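Local coordinates for oxidoreductase (Bordetella pertussis, PDB 3Q2K), which probably oxidises the sugar of UDP-N-acetylglucosaminuronic acid with NAD as cofactor, a step toward 2,3-diacetamido-2,3-dideoxy-D-mannuronic acid, at residues 211-214 with 215-218; 273-277 with 278-282; 80-83 with 84-88; 61-65 with 66-70. One frame throughout, in Å; residues are numbered along the deposited sequence.

Contact 1. Residues 211-214 with 215-218. With HP7 ((2S,3S,4R,5R,6R)-5-acetamido-6-[[[(2R,3S,4R,5R)-5-(2,4-dioxopyrimidin-1-yl)-3,4-dihydroxy-oxolan-2-yl]methoxy-hydroxy-phosphoryl]oxy-hydroxy-phosphoryl]oxy-3,4-dihydroxy-oxane-2-carboxylic acid), chain V.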
loop_
_atom_site.group_PDB
_atom_site.type_symbol
_atom_site.label_atom_id
_atom_site.label_comp_id
_atom_site.label_asym_id
_atom_site.label_seq_id
_atom_site.Cartn_x
_atom_site.Cartn_y
_atom_site.Cartn_z
ATOM N N HIS C 211 9.389 20.861 22.859
ATOM C CA HIS C 211 8.570 21.454 23.913
ATOM C C HIS C 211 7.149 21.615 23.405
ATOM O O HIS C 211 6.204 21.683 24.195
ATOM C CB HIS C 211 9.051 22.856 24.315
ATOM C CG HIS C 211 10.518 22.938 24.609
ATOM N ND1 HIS C 211 11.039 22.667 25.856
ATOM C CD2 HIS C 211 11.580 23.217 23.812
ATOM C CE1 HIS C 211 12.353 22.810 25.823
ATOM N NE2 HIS C 211 12.706 23.155 24.596
ATOM N N TYR C 212 7.020 21.786 22.092
ATOM C CA TYR C 212 5.703 22.057 21.531
ATOM C C TYR C 212 5.020 20.763 21.112
ATOM O O TYR C 212 3.819 20.611 21.306
ATOM C CB TYR C 212 5.783 23.070 20.388
ATOM C CG TYR C 212 6.241 24.379 20.975
ATOM C CD1 TYR C 212 5.332 25.384 21.266
ATOM C CD2 TYR C 212 7.575 24.566 21.314
ATOM C CE1 TYR C 212 5.763 26.554 21.852
ATOM C CE2 TYR C 212 8.007 25.729 21.923
ATOM C CZ TYR C 212 7.085 26.712 22.203
ATOM O OH TYR C 212 7.507 27.896 22.770
ATOM N N VAL C 213 5.783 19.819 20.574
ATOM C CA VAL C 213 5.242 18.486 20.358
ATOM C C VAL C 213 4.744 17.895 21.666
ATOM O O VAL C 213 3.676 17.290 21.649
ATOM C CB VAL C 213 6.267 17.584 19.658
ATOM C CG1 VAL C 213 5.771 16.155 19.552
ATOM C CG2 VAL C 213 6.478 18.151 18.281
ATOM N N ASP C 214 5.444 18.189 22.762
ATOM C CA ASP C 214 5.114 17.719 24.106
ATOM C C ASP C 214 3.718 18.165 24.526
ATOM O O ASP C 214 3.011 17.411 25.189
ATOM C CB ASP C 214 6.122 18.217 25.150
ATOM C CG ASP C 214 5.841 17.686 26.547
ATOM O OD1 ASP C 214 5.823 16.452 26.741
ATOM O OD2 ASP C 214 5.636 18.487 27.482
ATOM N N LEU C 215 3.320 19.377 24.152
ATOM C CA LEU C 215 1.991 19.887 24.487
ATOM C C LEU C 215 0.824 19.101 23.894
ATOM O O LEU C 215 -0.261 19.111 24.471
ATOM C CB LEU C 215 1.844 21.332 24.009
ATOM C CG LEU C 215 2.966 22.278 24.440
ATOM C CD1 LEU C 215 2.577 23.709 24.069
ATOM C CD2 LEU C 215 3.119 22.179 25.954
ATOM N N LEU C 216 1.038 18.460 22.747
ATOM C CA LEU C 216 -0.016 17.696 22.088
ATOM C C LEU C 216 -0.648 16.640 22.980
ATOM O O LEU C 216 -1.869 16.595 23.152
ATOM C CB LEU C 216 0.452 17.086 20.769
ATOM C CG LEU C 216 1.042 18.171 19.864
ATOM C CD1 LEU C 216 1.718 17.555 18.645
ATOM C CD2 LEU C 216 -0.047 19.136 19.433
ATOM N N ASP C 217 0.199 15.784 23.538
ATOM C CA ASP C 217 -0.311 14.742 24.420
ATOM C C ASP C 217 -0.566 15.285 25.829
ATOM O O ASP C 217 -1.637 15.075 26.390
ATOM C CB ASP C 217 0.664 13.567 24.524
ATOM C CG ASP C 217 0.123 12.486 25.427
ATOM O OD1 ASP C 217 -0.011 12.757 26.638
ATOM O OD2 ASP C 217 -0.208 11.403 24.904
ATOM N N TRP C 218 0.419 15.953 26.421
ATOM C CA TRP C 218 0.287 16.531 27.753
ATOM C C TRP C 218 -0.986 17.352 27.942
ATOM O O TRP C 218 -1.691 17.194 28.939
ATOM C CB TRP C 218 1.513 17.395 28.048
ATOM C CG TRP C 218 1.470 17.933 29.439
ATOM C CD1 TRP C 218 1.484 17.206 30.593
ATOM C CD2 TRP C 218 1.397 19.311 29.829
ATOM N NE1 TRP C 218 1.411 18.045 31.675
ATOM C CE2 TRP C 218 1.346 19.340 31.236
ATOM C CE3 TRP C 218 1.377 20.520 29.126
ATOM C CZ2 TRP C 218 1.302 20.529 31.959
ATOM C CZ3 TRP C 218 1.350 21.706 29.845
ATOM C CH2 TRP C 218 1.281 21.697 31.244
HETATM N N1 HP7 V . 18.088 32.811 17.576
HETATM C C2 HP7 V . 18.105 33.606 16.496
HETATM O O2 HP7 V . 18.978 33.612 15.605
HETATM N N3 HP7 V . 17.109 34.488 16.310
HETATM C C4 HP7 V . 16.103 34.555 17.207
HETATM O O4 HP7 V . 15.198 35.369 16.926
HETATM C C5 HP7 V . 16.066 33.735 18.334
HETATM C C6 HP7 V . 17.119 32.836 18.504
HETATM P PA HP7 V . 17.677 31.016 22.393
HETATM P PB HP7 V . 16.997 28.970 24.273
HETATM O "O'P" HP7 V . 17.988 26.427 19.601
HETATM O "O'Q" HP7 V . 19.365 25.210 20.664
HETATM C "C1'" HP7 V . 15.666 27.148 22.942
HETATM O O1A HP7 V . 16.408 31.839 22.414
HETATM O O1B HP7 V . 15.810 29.691 24.868
HETATM C C1C HP7 V . 19.195 31.868 17.727
HETATM C "C2'" HP7 V . 14.857 25.905 23.323
HETATM N "N2'" HP7 V . 14.234 25.942 24.638
HETATM O O2A HP7 V . 18.960 31.468 23.051
HETATM O O2B HP7 V . 18.339 28.880 24.950
HETATM C C2C HP7 V . 20.285 32.491 18.589
HETATM O O2C HP7 V . 21.532 32.013 18.083
HETATM C "C3'" HP7 V . 15.804 24.713 23.371
HETATM O "O3'" HP7 V . 15.183 23.463 23.725
HETATM O O3A HP7 V . 17.274 29.505 22.781
HETATM O O3B HP7 V . 16.531 27.439 24.041
HETATM C C3C HP7 V . 20.124 31.683 19.863
HETATM O O3C HP7 V . 21.389 31.679 20.521
HETATM C "C4'" HP7 V . 16.559 24.681 22.044
HETATM O "O4'" HP7 V . 17.440 23.554 22.123
HETATM C C4C HP7 V . 19.734 30.297 19.369
HETATM O O4C HP7 V . 18.767 30.678 18.394
HETATM C "C5'" HP7 V . 17.416 25.934 21.883
HETATM O "O5'" HP7 V . 16.497 27.016 21.779
HETATM C C5C HP7 V . 18.939 29.653 20.498
HETATM O O5C HP7 V . 18.004 30.670 20.857
HETATM C "C6'" HP7 V . 18.290 25.849 20.663
HETATM C "C7'" HP7 V . 13.047 26.508 24.836
HETATM O "O7'" HP7 V . 12.442 26.902 23.844
HETATM C "C8'" HP7 V . 12.475 26.650 26.218
#
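His211 opens this length of helix 210-220 with its backbone O 3.3 Å from CG of Leu215, one turn on, while its ring leads away from the helix to the UDP-sugar. There NE2 makes a nearly straight hydrogen bond to HP7 O3' (2.6 Å, 173°), the hydroxyl lying at the ring edge and in its plane, and the acetamido methyl C8' sits over one face. Tyr212 follows; its CD1 meets Leu215 CD1 at 4.3 Å, and its carbonyl takes only a weak bond from Leu215 N. Val213 O accepts from Leu216 N at 3.1 Å, an i to i+3 bond, and Val213 CG1 reaches Leu216 CD1. At Asp214 the carbonyl receives Trp218 N at 3.2 Å, a regular i to i+4 bond. With CG anti to the backbone N (chi1 -177°), the Asp214 carboxylate is carried to Arg153, which it meets through OD2 in a salt bridge; Arg153 also makes a cation-pi contact with Trp218. The apolar residues pack on strand 173-181 and helices 156-166 and 342-361. A largely buried stretch of helix thus presents one imidazole to the bound UDP-sugar, probably the substrate, and to the dinucleotide, and the Arg153 pairing would offset the buried charge of Asp214.

Contact 2. Residues 273-277 with 278-282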
loop_
_atom_site.group_PDB
_atom_site.type_symbol
_atom_site.label_atom_id
_atom_site.label_comp_id
_atom_site.label_asym_id
_atom_site.label_seq_id
_atom_site.Cartn_x
_atom_site.Cartn_y
_atom_site.Cartn_z
ATOM N N THR C 273 -3.511 26.943 19.956
ATOM C CA THR C 273 -4.905 27.360 19.952
ATOM C C THR C 273 -5.704 26.082 20.152
ATOM O O THR C 273 -5.473 25.118 19.415
ATOM C CB THR C 273 -5.282 27.794 18.536
ATOM O OG1 THR C 273 -4.666 29.056 18.277
ATOM C CG2 THR C 273 -6.770 27.991 18.444
ATOM N N ILE C 274 -6.579 26.061 21.154
ATOM C CA ILE C 274 -7.457 24.918 21.355
ATOM C C ILE C 274 -8.907 25.340 21.206
ATOM O O ILE C 274 -9.340 26.259 21.896
ATOM C CB ILE C 274 -7.204 24.285 22.730
ATOM C CG1 ILE C 274 -5.769 23.765 22.780
ATOM C CG2 ILE C 274 -8.110 23.084 22.993
ATOM C CD1 ILE C 274 -5.309 23.562 24.212
ATOM N N LEU C 275 -9.650 24.673 20.332
ATOM C CA LEU C 275 -11.049 25.037 20.113
ATOM C C LEU C 275 -11.963 23.909 20.563
ATOM O O LEU C 275 -11.747 22.793 20.111
ATOM C CB LEU C 275 -11.304 25.262 18.622
ATOM C CG LEU C 275 -10.438 26.401 18.080
ATOM C CD1 LEU C 275 -10.750 26.742 16.632
ATOM C CD2 LEU C 275 -10.748 27.613 18.953
ATOM N N GLY C 276 -12.940 24.175 21.424
ATOM C CA GLY C 276 -13.957 23.204 21.810
ATOM C C GLY C 276 -15.407 23.654 21.831
ATOM O O GLY C 276 -15.772 24.752 21.412
ATOM N N GLU C 277 -16.282 22.758 22.265
ATOM C CA GLU C 277 -17.717 23.011 22.255
ATOM C C GLU C 277 -18.089 24.235 23.088
ATOM O O GLU C 277 -18.940 25.018 22.672
ATOM C CB GLU C 277 -18.403 21.787 22.850
ATOM C CG GLU C 277 -19.905 21.747 22.702
ATOM C CD GLU C 277 -20.451 20.714 23.667
ATOM O OE1 GLU C 277 -19.695 19.788 24.040
ATOM O OE2 GLU C 277 -21.628 20.849 24.061
ATOM N N LYS C 278 -17.398 24.424 24.209
ATOM C CA LYS C 278 -17.740 25.522 25.100
ATOM C C LYS C 278 -16.521 26.299 25.561
ATOM O O LYS C 278 -16.617 26.949 26.599
ATOM C CB LYS C 278 -18.384 25.017 26.394
ATOM C CG LYS C 278 -19.092 23.676 26.355
ATOM C CD LYS C 278 -19.004 23.035 27.732
ATOM C CE LYS C 278 -20.357 22.991 28.419
ATOM N NZ LYS C 278 -20.244 22.184 29.665
ATOM N N GLY C 279 -15.410 26.218 24.837
ATOM C CA GLY C 279 -14.185 26.875 25.281
ATOM C C GLY C 279 -13.391 27.222 24.033
ATOM O O GLY C 279 -13.373 26.519 23.028
ATOM N N THR C 280 -12.711 28.359 24.060
ATOM C CA THR C 280 -11.793 28.721 22.997
ATOM C C THR C 280 -10.570 29.332 23.671
ATOM O O THR C 280 -10.668 30.217 24.515
ATOM C CB THR C 280 -12.484 29.778 22.136
ATOM O OG1 THR C 280 -13.319 29.098 21.190
ATOM C CG2 THR C 280 -11.424 30.668 21.495
ATOM N N VAL C 281 -9.381 28.822 23.386
ATOM C CA VAL C 281 -8.195 29.362 24.035
ATOM C C VAL C 281 -7.072 29.483 23.011
ATOM O O VAL C 281 -6.878 28.605 22.167
ATOM C CB VAL C 281 -7.746 28.554 25.273
ATOM C CG1 VAL C 281 -6.307 28.835 25.661
ATOM C CG2 VAL C 281 -8.628 28.965 26.446
ATOM N N ARG C 282 -6.349 30.592 23.104
ATOM C CA ARG C 282 -5.173 30.801 22.273
ATOM C C ARG C 282 -4.051 31.360 23.138
ATOM O O ARG C 282 -4.217 32.283 23.936
ATOM C CB ARG C 282 -5.509 31.690 21.076
ATOM C CG ARG C 282 -4.288 32.206 20.335
ATOM C CD ARG C 282 -4.698 32.583 18.926
ATOM N NE ARG C 282 -3.506 32.711 18.099
ATOM C CZ ARG C 282 -3.503 32.387 16.811
ATOM N NH1 ARG C 282 -2.394 32.514 16.091
ATOM N NH2 ARG C 282 -4.626 31.915 16.281
HETATM O O HOH W 1 -14.094 26.649 20.340
#
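Thr273 and Arg282 face each other as a non-hydrogen-bonded pair of an antiparallel beta hairpin, strands 269-276 and 279-284, with their side chains crossing obliquely. The arginine runs extended from CG to NE, so its whole length passes Thr273 OG1, which lies over one face of the guanidinium, 3.5 Å from NH2 but at an angle too poor for a hydrogen bond. The guanidinium finds its polar partners elsewhere: NH1 pairs with Glu269 of the same chain, NH2 with Glu269 of the second subunit. On the same face Leu275 and Thr280 lie side by side, Leu275 CD2 touching Thr280 OG1 at 3.7 Å. That hydroxyl is bonded to Tyr264 O of the second subunit and also accepts from a water that donates to Gly276 O at 2.8 Å.

Ile274 and Val281 turn to the other face, against Val161 of helix 156-166. Their backbones exchange two bonds, Ile274 N to Val281 O at 2.8 Å and Val281 N to Ile274 O at 3.0 Å. Toward the turn at Glu277 and Lys278, Gly276 N donates to Gly279 O at 2.9 Å. The hairpin is therefore two-sided: Ile274 and Val281 pack on its own helix, while the face of Thr273, Leu275, Thr280 and Arg282 meets the second subunit by packing on Phe181, the Thr280 hydroxyl bond and the arginine pairing, in which the two Glu269 carboxylates probably offset the close approach of Arg282 to Arg282 of that subunit.

Contact 3. Residues 80-83 with 84-88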
loop_
_atom_site.group_PDB
_atom_site.type_symbol
_atom_site.label_atom_id
_atom_site.label_comp_id
_atom_site.label_asym_id
_atom_site.label_seq_id
_atom_site.Cartn_x
_atom_site.Cartn_y
_atom_site.Cartn_z
ATOM N N PRO C 80 36.292 19.113 38.921
ATOM C CA PRO C 80 36.174 18.830 37.492
ATOM C C PRO C 80 36.453 17.391 37.078
ATOM O O PRO C 80 37.309 16.742 37.674
ATOM C CB PRO C 80 37.268 19.710 36.886
ATOM C CG PRO C 80 38.320 19.766 37.956
ATOM C CD PRO C 80 37.654 19.535 39.293
ATOM N N PHE C 81 35.765 16.900 36.053
ATOM C CA PHE C 81 36.084 15.585 35.516
ATOM C C PHE C 81 36.024 15.643 34.004
ATOM O O PHE C 81 35.157 16.317 33.452
ATOM C CB PHE C 81 35.014 14.590 35.944
ATOM C CG PHE C 81 35.118 14.199 37.383
ATOM C CD1 PHE C 81 36.011 13.210 37.764
ATOM C CD2 PHE C 81 34.321 14.812 38.336
ATOM C CE1 PHE C 81 36.085 12.804 39.086
ATOM C CE2 PHE C 81 34.425 14.449 39.663
ATOM C CZ PHE C 81 35.302 13.441 40.036
ATOM N N SER C 82 36.922 14.920 33.347
ATOM C CA SER C 82 36.983 15.109 31.914
ATOM C C SER C 82 36.318 13.924 31.232
ATOM O O SER C 82 36.164 13.945 30.013
ATOM C CB SER C 82 38.420 15.310 31.434
ATOM O OG SER C 82 39.165 14.120 31.626
ATOM N N SER C 83 35.886 12.910 31.970
ATOM C CA SER C 83 35.011 11.934 31.327
ATOM C C SER C 83 33.905 11.474 32.266
ATOM O O SER C 83 34.024 11.602 33.482
ATOM C CB SER C 83 35.774 10.708 30.826
ATOM O OG SER C 83 35.639 9.694 31.808
ATOM N N LEU C 84 32.835 10.917 31.711
ATOM C CA LEU C 84 31.748 10.553 32.601
ATOM C C LEU C 84 32.174 9.333 33.404
ATOM O O LEU C 84 31.784 9.240 34.566
ATOM C CB LEU C 84 30.429 10.311 31.863
ATOM C CG LEU C 84 29.277 9.748 32.699
ATOM C CD1 LEU C 84 28.878 10.794 33.712
ATOM C CD2 LEU C 84 28.070 9.477 31.820
ATOM N N SER C 85 32.917 8.395 32.820
ATOM C CA SER C 85 33.323 7.238 33.619
ATOM C C SER C 85 34.056 7.638 34.890
ATOM O O SER C 85 33.793 7.113 35.974
ATOM C CB SER C 85 34.179 6.231 32.850
ATOM O OG SER C 85 34.530 6.796 31.600
ATOM N N ASP C 86 34.956 8.603 34.734
ATOM C CA ASP C 86 35.761 9.045 35.866
ATOM C C ASP C 86 34.853 9.671 36.914
ATOM O O ASP C 86 34.956 9.380 38.110
ATOM C CB ASP C 86 36.822 10.059 35.440
ATOM C CG ASP C 86 37.731 9.513 34.357
ATOM O OD1 ASP C 86 37.720 8.276 34.182
ATOM O OD2 ASP C 86 38.426 10.305 33.682
ATOM N N MET C 87 33.945 10.513 36.432
ATOM C CA MET C 87 33.116 11.291 37.338
ATOM C C MET C 87 32.270 10.318 38.149
ATOM O O MET C 87 31.969 10.527 39.321
ATOM C CB MET C 87 32.220 12.243 36.551
ATOM C CG MET C 87 31.110 12.817 37.410
ATOM S SD MET C 87 30.339 14.091 36.399
ATOM C CE MET C 87 29.510 15.144 37.594
ATOM N N LEU C 88 31.927 9.204 37.517
ATOM C CA LEU C 88 31.074 8.234 38.184
ATOM C C LEU C 88 31.953 7.334 39.044
ATOM O O LEU C 88 31.526 6.884 40.105
ATOM C CB LEU C 88 30.341 7.373 37.153
ATOM C CG LEU C 88 29.211 8.090 36.407
ATOM C CD1 LEU C 88 28.804 7.236 35.229
ATOM C CD2 LEU C 88 27.968 8.364 37.243
#
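Leu84 begins helix 84-90 directly after Ser83, which takes the N-cap position where strand 79-81 of the Rossmann fold gives way to the helix. The side chain of Leu84 leads away to helix 105-114, where it packs on Gln108 and Glu111. Ser85 turns its hydroxyl back to the cap: its OG and Ser83 OG are hydrogen-bonded at 3.1 Å, and either may be the donor.

At Asp86 the cap is closed. Its backbone N donates to Ser83 OG at 3.2 Å in an almost straight bond (170°), so a serine hydroxyl takes up an amide of the first turn, which has no earlier helical carbonyl to use. The Asp86 side chain, with CG anti to the carbonyl carbon (chi1 -57°), swings over the same hydroxyl, though its carboxylate oxygens are not hydrogen-bonded to it. Asp86 also brings its CB to 4.0 Å from Phe81 CD1.

Met87 makes the main apolar contact. Its amide bonds to Ser83 O at 3.1 Å, the first i to i+4 bond of the helix, and the residue lies against Phe81, whose side chain it crosses at about a right angle. Met87 CB packs on Phe81 CG, and the extended chain carries the sulfur on to an oblique Met-aromatic contact. Met87 also touches Glu60 and Cys62 of strand 56-62 and Leu96 of strand 95-98, and so ties the helix to the sheet. Over the Phe81 face stands Met87 CA, in a CH-pi contact 3.6 Å from the ring centroid and 16° off its normal.

Contact 4. Residues 61-65 with 66-70. With NAI (1,4-dihydronicotinamide adenine dinucleotide), chain U.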
loop_
_atom_site.group_PDB
_atom_site.type_symbol
_atom_site.label_atom_id
_atom_site.label_comp_id
_atom_site.label_asym_id
_atom_site.label_seq_id
_atom_site.Cartn_x
_atom_site.Cartn_y
_atom_site.Cartn_z
ATOM N N ILE C 61 31.324 18.506 37.823
ATOM C CA ILE C 61 31.067 18.947 36.457
ATOM C C ILE C 61 31.973 18.107 35.565
ATOM O O ILE C 61 33.060 17.672 35.947
ATOM C CB ILE C 61 31.330 20.458 36.291
ATOM C CG1 ILE C 61 32.751 20.771 36.758
ATOM C CG2 ILE C 61 30.349 21.291 37.107
ATOM C CD1 ILE C 61 33.156 22.201 36.500
ATOM N N CYS C 62 31.491 17.840 34.359
ATOM C CA CYS C 62 32.201 16.895 33.506
ATOM C C CYS C 62 32.029 17.493 32.120
ATOM O O CYS C 62 30.913 17.903 31.802
ATOM C CB CYS C 62 31.557 15.503 33.554
ATOM S SG CYS C 62 32.224 14.378 32.296
ATOM N N ASP C 63 33.131 17.601 31.382
ATOM C CA ASP C 63 33.147 17.945 29.963
ATOM C C ASP C 63 34.329 17.322 29.221
ATOM O O ASP C 63 35.364 17.023 29.812
ATOM C CB ASP C 63 33.069 19.454 29.722
ATOM C CG ASP C 63 32.603 19.765 28.312
ATOM O OD1 ASP C 63 33.250 19.279 27.361
ATOM O OD2 ASP C 63 31.568 20.448 28.152
ATOM N N THR C 64 34.148 17.056 27.933
ATOM C CA THR C 64 35.110 16.311 27.114
ATOM C C THR C 64 36.076 17.317 26.490
ATOM O O THR C 64 37.118 16.988 25.922
ATOM C CB THR C 64 34.378 15.480 26.027
ATOM O OG1 THR C 64 33.668 14.420 26.678
ATOM C CG2 THR C 64 35.326 14.823 25.027
ATOM N N ASN C 65 35.692 18.576 26.666
ATOM C CA ASN C 65 36.381 19.729 26.123
ATOM C C ASN C 65 37.151 20.456 27.230
ATOM O O ASN C 65 36.580 21.114 28.103
ATOM C CB ASN C 65 35.292 20.595 25.496
ATOM C CG ASN C 65 35.860 21.871 24.922
ATOM O OD1 ASN C 65 36.215 22.798 25.649
ATOM N ND2 ASN C 65 35.988 21.895 23.603
ATOM N N PRO C 66 38.482 20.299 27.223
ATOM C CA PRO C 66 39.364 20.866 28.237
ATOM C C PRO C 66 38.937 22.276 28.641
ATOM O O PRO C 66 38.687 22.549 29.818
ATOM C CB PRO C 66 40.714 20.881 27.515
ATOM C CG PRO C 66 40.662 19.669 26.633
ATOM C CD PRO C 66 39.223 19.538 26.202
ATOM N N GLU C 67 38.717 23.132 27.647
ATOM C CA GLU C 67 38.417 24.544 27.868
ATOM C C GLU C 67 37.022 24.873 28.395
ATOM O O GLU C 67 36.858 25.810 29.179
ATOM C CB GLU C 67 38.627 25.316 26.562
ATOM C CG GLU C 67 39.568 24.634 25.575
ATOM C CD GLU C 67 40.079 25.554 24.476
ATOM O OE1 GLU C 67 39.292 26.016 23.618
ATOM O OE2 GLU C 67 41.305 25.798 24.469
ATOM N N ALA C 68 35.983 24.175 27.946
ATOM C CA ALA C 68 34.694 24.509 28.546
ATOM C C ALA C 68 34.690 24.025 29.996
ATOM O O ALA C 68 34.113 24.636 30.897
ATOM C CB ALA C 68 33.515 23.961 27.752
ATOM N N LEU C 69 35.375 22.916 30.245
ATOM C CA LEU C 69 35.477 22.503 31.639
ATOM C C LEU C 69 36.186 23.591 32.444
ATOM O O LEU C 69 35.678 24.003 33.491
ATOM C CB LEU C 69 36.184 21.154 31.726
ATOM C CG LEU C 69 36.187 20.520 33.115
ATOM C CD1 LEU C 69 34.808 20.367 33.740
ATOM C CD2 LEU C 69 36.836 19.170 32.919
ATOM N N GLN C 70 37.316 24.078 31.932
ATOM C CA GLN C 70 38.072 25.160 32.565
ATOM C C GLN C 70 37.160 26.296 33.008
ATOM O O GLN C 70 37.081 26.560 34.205
ATOM C CB GLN C 70 39.129 25.760 31.641
ATOM C CG GLN C 70 40.439 25.000 31.550
ATOM C CD GLN C 70 41.367 25.623 30.520
ATOM O OE1 GLN C 70 41.658 26.819 30.583
ATOM N NE2 GLN C 70 41.826 24.821 29.561
HETATM P PA NAI U . 26.336 22.466 23.438
HETATM O O1A NAI U . 27.225 22.192 22.289
HETATM O O2A NAI U . 26.470 24.036 23.780
HETATM O O5B NAI U . 26.863 21.945 24.870
HETATM C C5B NAI U . 27.623 20.765 24.632
HETATM C C4B NAI U . 28.564 20.359 25.759
HETATM O O4B NAI U . 28.563 18.932 25.902
HETATM C C3B NAI U . 29.894 20.832 25.140
HETATM O O3B NAI U . 30.589 21.583 26.139
HETATM C C2B NAI U . 30.497 19.465 24.710
HETATM O O2B NAI U . 31.924 19.434 24.792
HETATM C C1B NAI U . 29.961 18.608 25.879
HETATM N N9A NAI U . 30.154 17.211 25.531
HETATM C C8A NAI U . 30.175 16.645 24.295
HETATM N N7A NAI U . 30.354 15.362 24.450
HETATM C C5A NAI U . 30.471 15.018 25.752
HETATM C C6A NAI U . 30.660 13.831 26.486
HETATM N N6A NAI U . 30.765 12.597 25.870
HETATM N N1A NAI U . 30.692 13.931 27.811
HETATM C C2A NAI U . 30.542 15.086 28.436
HETATM N N3A NAI U . 30.367 16.218 27.788
HETATM C C4A NAI U . 30.308 16.220 26.463
HETATM O O3 NAI U . 24.791 22.423 23.011
HETATM P PN NAI U . 23.714 22.676 24.175
HETATM O O1N NAI U . 22.860 23.790 23.541
HETATM O O2N NAI U . 24.110 23.222 25.562
HETATM O O5D NAI U . 22.785 21.352 24.178
HETATM C C5D NAI U . 22.202 21.246 25.470
HETATM C C4D NAI U . 21.421 19.934 25.598
HETATM O O4D NAI U . 20.283 20.467 26.308
HETATM C C3D NAI U . 20.877 19.407 24.254
HETATM O O3D NAI U . 20.068 18.244 24.387
HETATM C C2D NAI U . 19.888 20.542 23.921
HETATM O O2D NAI U . 18.831 19.962 23.164
HETATM C C1D NAI U . 19.274 20.760 25.325
HETATM N N1N NAI U . 18.831 22.132 25.558
HETATM C C2N NAI U . 17.694 22.292 26.198
HETATM C C3N NAI U . 17.251 23.587 26.439
HETATM C C7N NAI U . 15.971 23.790 27.138
HETATM O O7N NAI U . 15.378 24.841 27.000
HETATM N N7N NAI U . 15.486 22.779 27.887
HETATM C C4N NAI U . 18.000 24.670 25.981
HETATM C C5N NAI U . 19.175 24.414 25.299
HETATM C C6N NAI U . 19.588 23.110 25.106
#
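Asp63 leaves strand 56-62 with its CB packed 4.1 Å from Leu69 CB, on the first turn of helix 66-76. From there CG lies anti to the backbone N (chi1 -160°), which turns the carboxylate toward the adenosine ribose of the dinucleotide. OD1 accepts two bonds, from NAI O2B at 2.9 Å and from the backbone N of Asn65 at 2.6 Å; the second closes an Asx turn and comes in on the anti side, 18° out of the carboxylate plane. OD2 takes the other ribose hydroxyl, NAI O3B, at 2.5 Å, and also accepts from Cys38 N, while Ala68 CB stands 4.0 Å from it.

The Asx turn probably helps to place Asn65, the helix N-cap. Its OD1 accepts Ala68 N at 2.7 Å, in the plane of the amide carbonyl, and its backbone O receives Leu69 N in a nearly straight bond (173°). Back at the strand, Leu69 CD1 packs on Ile61 CG1 at 3.7 Å.

An acidic residue at the end of the second strand, bidentate on both ribose hydroxyls, is the arrangement by which Rossmann dehydrogenases commonly recognise NAD; a 2'-phosphate would probably be disfavoured here by the carboxylate's charge and its closeness to O2B.

How the contacts relate
Contacts 3 and 4 are neighbours in the Rossmann domain, their centres about 10 Å apart, and both are partly buried strand-to-helix junctions resting on capped helix starts. Strands 79-81 and 56-62 adjoin in the parallel sheet, with Phe81 probably hydrogen-bonded to Ile61 and Asp63; of these two, contact 4 is the one that hydrogen-bonds the dinucleotide, which His211 of contact 1 also touches. Contacts 1 and 2 belong to the C-terminal domain, are largely buried and stand about 17 Å apart between centres. Each has one face on helix 156-166, but contact 1, built on helical bonds and an ion pair to Arg153, turns to the bound UDP-sugar, and contact 2, built on strand pairing, carries salt bridges across the subunit interface.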